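Local coordinates for ABC transporter, substrate binding protein (Mannopine) (PDB 5L9S) that probably captures the opine mannopine in the periplasm for import by an ABC transporter, and is seen here in the open form without ligand, at residues D146-W149 / R150-A154; A296-E299 / N300-V304. All blocks are in the same frame, centred on the assembly; numbering follows the deposited sequence.

Overall arrangement
Interaction 1 forms the start of helix 149-158, just after strand 140-143, and interaction 2, later in the chain, forms the end of helix 295-300 and the loop running on to helix 307-325. Their centres lie about 18 Å apart, and their nearest atoms about 5 Å, without touching. Two elements connect them. Helix 307-325 follows interaction 2 directly and lies against D147, P148 and V151 of interaction 1, while L166, in the loop after helix 149-158, meets both A153 and I303. In this two-lobed periplasmic binding protein, strand 224-240, against which interaction 2 lies, probably belongs to the connection between the lobes, while interaction 1 packs on helices 171-181 and 307-325.

Interaction 1 of 2, residues D146-W149 / R150-A154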
loop_
_atom_site.group_PDB
_atom_site.type_symbol
_atom_site.label_atom_id
_atom_site.label_comp_id
_atom_site.label_asym_id
_atom_site.label_seq_id
_atom_site.Cartn_x
_atom_site.Cartn_y
_atom_site.Cartn_z
ATOM N N ASP A 146 5.094 -12.215 -7.792
ATOM C CA ASP A 146 5.910 -11.791 -8.928
ATOM C C ASP A 146 6.865 -10.600 -8.691
ATOM O O ASP A 146 7.983 -10.663 -9.215
ATOM C CB ASP A 146 5.043 -11.558 -10.164
ATOM C CG ASP A 146 4.563 -12.866 -10.779
ATOM O OD1 ASP A 146 5.422 -13.730 -11.102
ATOM O OD2 ASP A 146 3.337 -13.026 -10.944
ATOM N N ASP A 147 6.502 -9.563 -7.913
ATOM C CA ASP A 147 7.510 -8.514 -7.700
ATOM C C ASP A 147 8.218 -8.688 -6.358
ATOM O O ASP A 147 7.575 -8.637 -5.308
ATOM C CB ASP A 147 6.994 -7.071 -7.904
ATOM C CG ASP A 147 8.077 -6.017 -8.183
ATOM O OD1 ASP A 147 9.130 -6.043 -7.502
ATOM O OD2 ASP A 147 7.833 -5.117 -9.018
ATOM N N PRO A 148 9.561 -8.862 -6.394
ATOM C CA PRO A 148 10.321 -9.060 -5.150
ATOM C C PRO A 148 10.923 -7.796 -4.499
ATOM O O PRO A 148 11.719 -7.921 -3.561
ATOM C CB PRO A 148 11.461 -9.944 -5.647
ATOM C CG PRO A 148 11.767 -9.396 -7.011
ATOM C CD PRO A 148 10.446 -8.989 -7.580
ATOM N N TRP A 149 10.633 -6.602 -5.028
ATOM C CA TRP A 149 11.312 -5.388 -4.581
ATOM C C TRP A 149 11.361 -5.204 -3.049
ATOM O O TRP A 149 12.402 -4.758 -2.542
ATOM C CB TRP A 149 10.782 -4.128 -5.291
ATOM C CG TRP A 149 9.458 -3.594 -4.825
ATOM C CD1 TRP A 149 8.223 -3.842 -5.369
ATOM C CD2 TRP A 149 9.243 -2.671 -3.742
ATOM N NE1 TRP A 149 7.256 -3.147 -4.682
ATOM C CE2 TRP A 149 7.855 -2.416 -3.680
ATOM C CE3 TRP A 149 10.091 -2.050 -2.798
ATOM C CZ2 TRP A 149 7.308 -1.522 -2.757
ATOM C CZ3 TRP A 149 9.541 -1.176 -1.878
ATOM C CH2 TRP A 149 8.175 -0.891 -1.888
ATOM N N ARG A 150 10.259 -5.557 -2.317
ATOM C CA ARG A 150 10.194 -5.442 -0.857
ATOM C C ARG A 150 11.053 -6.500 -0.168
ATOM O O ARG A 150 11.528 -6.275 0.930
ATOM C CB ARG A 150 8.759 -5.578 -0.367
ATOM C CG ARG A 150 7.884 -4.352 -0.513
ATOM C CD ARG A 150 6.613 -4.787 0.127
ATOM N NE ARG A 150 5.391 -4.428 -0.591
ATOM C CZ ARG A 150 4.967 -4.984 -1.715
ATOM N NH1 ARG A 150 5.720 -5.878 -2.349
ATOM N NH2 ARG A 150 3.823 -4.604 -2.254
ATOM N N VAL A 151 11.192 -7.676 -0.773
ATOM C CA VAL A 151 12.030 -8.753 -0.233
ATOM C C VAL A 151 13.515 -8.330 -0.390
ATOM O O VAL A 151 14.302 -8.479 0.549
ATOM C CB VAL A 151 11.713 -10.124 -0.896
ATOM C CG1 VAL A 151 12.738 -11.183 -0.530
ATOM C CG2 VAL A 151 10.324 -10.598 -0.504
ATOM N N LEU A 152 13.865 -7.772 -1.566
ATOM C CA LEU A 152 15.186 -7.254 -1.917
ATOM C C LEU A 152 15.572 -6.054 -1.061
ATOM O O LEU A 152 16.674 -6.028 -0.514
ATOM C CB LEU A 152 15.223 -6.895 -3.421
ATOM C CG LEU A 152 15.072 -8.078 -4.419
ATOM C CD1 LEU A 152 15.107 -7.589 -5.848
ATOM C CD2 LEU A 152 16.163 -9.113 -4.230
ATOM N N ALA A 153 14.646 -5.080 -0.903
ATOM C CA ALA A 153 14.824 -3.913 -0.032
ATOM C C ALA A 153 14.967 -4.324 1.460
ATOM O O ALA A 153 15.768 -3.703 2.157
ATOM C CB ALA A 153 13.680 -2.924 -0.222
ATOM N N ALA A 154 14.249 -5.381 1.938
ATOM C CA ALA A 154 14.407 -5.882 3.320
ATOM C C ALA A 154 15.817 -6.437 3.492
ATOM O O ALA A 154 16.431 -6.184 4.518
ATOM C CB ALA A 154 13.384 -6.969 3.638
#
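D147 and P148 lead into helix 149-158, begun by W149, and N-H groups of V151 (weakly), L152 and A153 bond back to P148 and W149. The entry is an Asx turn: D147 OD1 accepts from W149 N (2.9 Å), a capping bond that arrives nearly along the carboxylate C-O direction. At chi1 -159° the D147 side chain places OD1 within reach of W149 N. The carbonyl of P148 supplies the first helical acceptor. L152 N donates to P148 O almost straight (2.9 Å), whereas V151 N makes only a weak, bent bond to the same oxygen. Beside it, the proline ring and the leucine side chain run in the same direction, P148 CG touching L152 CD1 at 4.0 Å, and L152 also touches F175 and L178 of helix 171-181. W149 O then takes the N-H of A153 (2.8 Å). The indole, set by chi1 of 77° between its own backbone N and carbonyl carbon, turns one face to R150. The guanidinium plane is turned 21° from the indole, with W149 NE1 over its rim, and R150 CG makes a CH-pi contact 3.5 Å from the centroid of the W149 six-membered ring, almost on the ring normal.

Interaction 2 of 2, residues A296-E299 / N300-V304; sequences ADVE and NRIIV
This local contact is the C-terminal end of helix 295-300, where the last turn passes into the loop before helix 307-325. It is held by backbone bonds, one loose salt bridge and a small apolar patch. N300 N still bonds A296 O in the helical manner (2.9 Å), but the carbonyl of D297 is shared: D297 O accepts from R301 N (2.8 Å) and also from I302 N (3.0 Å). The second bond, from the residue five positions on, closes a pi-turn and comes where R301 leaves helical backbone angles. The two N-H groups grip one oxygen and probably help to set the path of the chain. Alongside, the D297 and R301 side chains point the same way. D297 OD1 lies at the edge of the guanidinium, near its plane, and takes weak bonds from R301 NH2 (3.3 Å) and NE (3.5 Å). A bend at chi3 (-73°) turns the arginine end towards the carboxylate, whose plane is still 43° away from that of the guanidinium. The other oxygen of D297, OD2, accepts from S294 N, so the aspartate is also tied to the residue just before its helix. The CB of I302 points toward the preceding helical turn, with CD1 3.9 Å from D297 CB and CG2 loosely beside V298 CG1. R163 donates to the carbonyls of E299 and I302. V298 and I302 rest on L233 of strand 224-240, D297 touches Y228 there, and R301 and I303 hydrogen-bond to that strand's backbone.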
loop_
_atom_site.group_PDB
_atom_site.type_symbol
_atom_site.label_atom_id
_atom_site.label_comp_id
_atom_site.label_asym_id
_atom_site.label_seq_id
_atom_site.Cartn_x
_atom_site.Cartn_y
_atom_site.Cartn_z
ATOM N N ALA A 296 4.837 9.818 13.265
ATOM C CA ALA A 296 6.305 9.826 13.459
ATOM C C ALA A 296 6.975 8.520 12.923
ATOM O O ALA A 296 8.112 8.575 12.453
ATOM C CB ALA A 296 6.653 10.039 14.917
ATOM N N ASP A 297 6.267 7.355 12.966
ATOM C CA ASP A 297 6.806 6.105 12.406
ATOM C C ASP A 297 6.888 6.278 10.904
ATOM O O ASP A 297 7.942 6.000 10.336
ATOM C CB ASP A 297 5.942 4.866 12.743
ATOM C CG ASP A 297 5.869 4.458 14.210
ATOM O OD1 ASP A 297 6.943 4.338 14.858
ATOM O OD2 ASP A 297 4.749 4.194 14.694
ATOM N N VAL A 298 5.812 6.817 10.275
ATOM C CA VAL A 298 5.735 7.076 8.829
ATOM C C VAL A 298 6.883 8.026 8.363
ATOM O O VAL A 298 7.569 7.701 7.399
ATOM C CB VAL A 298 4.325 7.544 8.355
ATOM C CG1 VAL A 298 4.271 7.724 6.841
ATOM C CG2 VAL A 298 3.216 6.595 8.817
ATOM N N GLU A 299 7.168 9.120 9.085
ATOM C CA GLU A 299 8.235 10.024 8.641
ATOM C C GLU A 299 9.656 9.601 9.032
ATOM O O GLU A 299 10.593 9.967 8.317
ATOM C CB GLU A 299 7.980 11.501 9.041
ATOM C CG GLU A 299 7.711 11.799 10.512
ATOM C CD GLU A 299 6.771 12.962 10.827
ATOM O OE1 GLU A 299 6.688 13.354 12.017
ATOM O OE2 GLU A 299 6.085 13.451 9.897
ATOM N N ASN A 300 9.834 8.840 10.122
ATOM C CA ASN A 300 11.179 8.487 10.593
ATOM C C ASN A 300 11.655 7.038 10.437
ATOM O O ASN A 300 12.856 6.811 10.578
ATOM C CB ASN A 300 11.336 8.870 12.071
ATOM C CG ASN A 300 10.895 10.267 12.449
ATOM O OD1 ASN A 300 10.679 11.146 11.605
ATOM N ND2 ASN A 300 10.762 10.501 13.742
ATOM N N ARG A 301 10.761 6.057 10.228
ATOM C CA ARG A 301 11.213 4.655 10.166
ATOM C C ARG A 301 10.686 3.854 8.967
ATOM O O ARG A 301 11.297 2.845 8.602
ATOM C CB ARG A 301 10.838 3.905 11.453
ATOM C CG ARG A 301 11.279 4.559 12.728
ATOM C CD ARG A 301 11.444 3.553 13.826
ATOM N NE ARG A 301 10.149 3.076 14.295
ATOM C CZ ARG A 301 9.982 1.973 15.019
ATOM N NH1 ARG A 301 11.031 1.230 15.365
ATOM N NH2 ARG A 301 8.772 1.612 15.416
ATOM N N ILE A 302 9.524 4.246 8.425
ATOM C CA ILE A 302 8.888 3.557 7.306
ATOM C C ILE A 302 9.636 3.812 5.971
ATOM O O ILE A 302 10.266 4.858 5.777
ATOM C CB ILE A 302 7.348 3.911 7.248
ATOM C CG1 ILE A 302 6.478 2.870 7.916
ATOM C CG2 ILE A 302 6.815 4.205 5.856
ATOM C CD1 ILE A 302 6.262 3.106 9.326
ATOM N N ILE A 303 9.532 2.845 5.059
ATOM C CA ILE A 303 10.081 2.908 3.705
ATOM C C ILE A 303 8.929 3.209 2.731
ATOM O O ILE A 303 7.911 2.510 2.702
ATOM C CB ILE A 303 10.818 1.587 3.309
ATOM C CG1 ILE A 303 11.843 1.107 4.382
ATOM C CG2 ILE A 303 11.444 1.688 1.923
ATOM C CD1 ILE A 303 12.883 2.016 4.757
ATOM N N VAL A 304 9.107 4.234 1.938
ATOM C CA VAL A 304 8.120 4.633 0.940
ATOM C C VAL A 304 8.658 4.262 -0.448
ATOM O O VAL A 304 9.856 4.442 -0.679
ATOM C CB VAL A 304 7.686 6.111 1.140
ATOM C CG1 VAL A 304 7.526 6.864 -0.175
ATOM C CG2 VAL A 304 6.421 6.193 1.995
#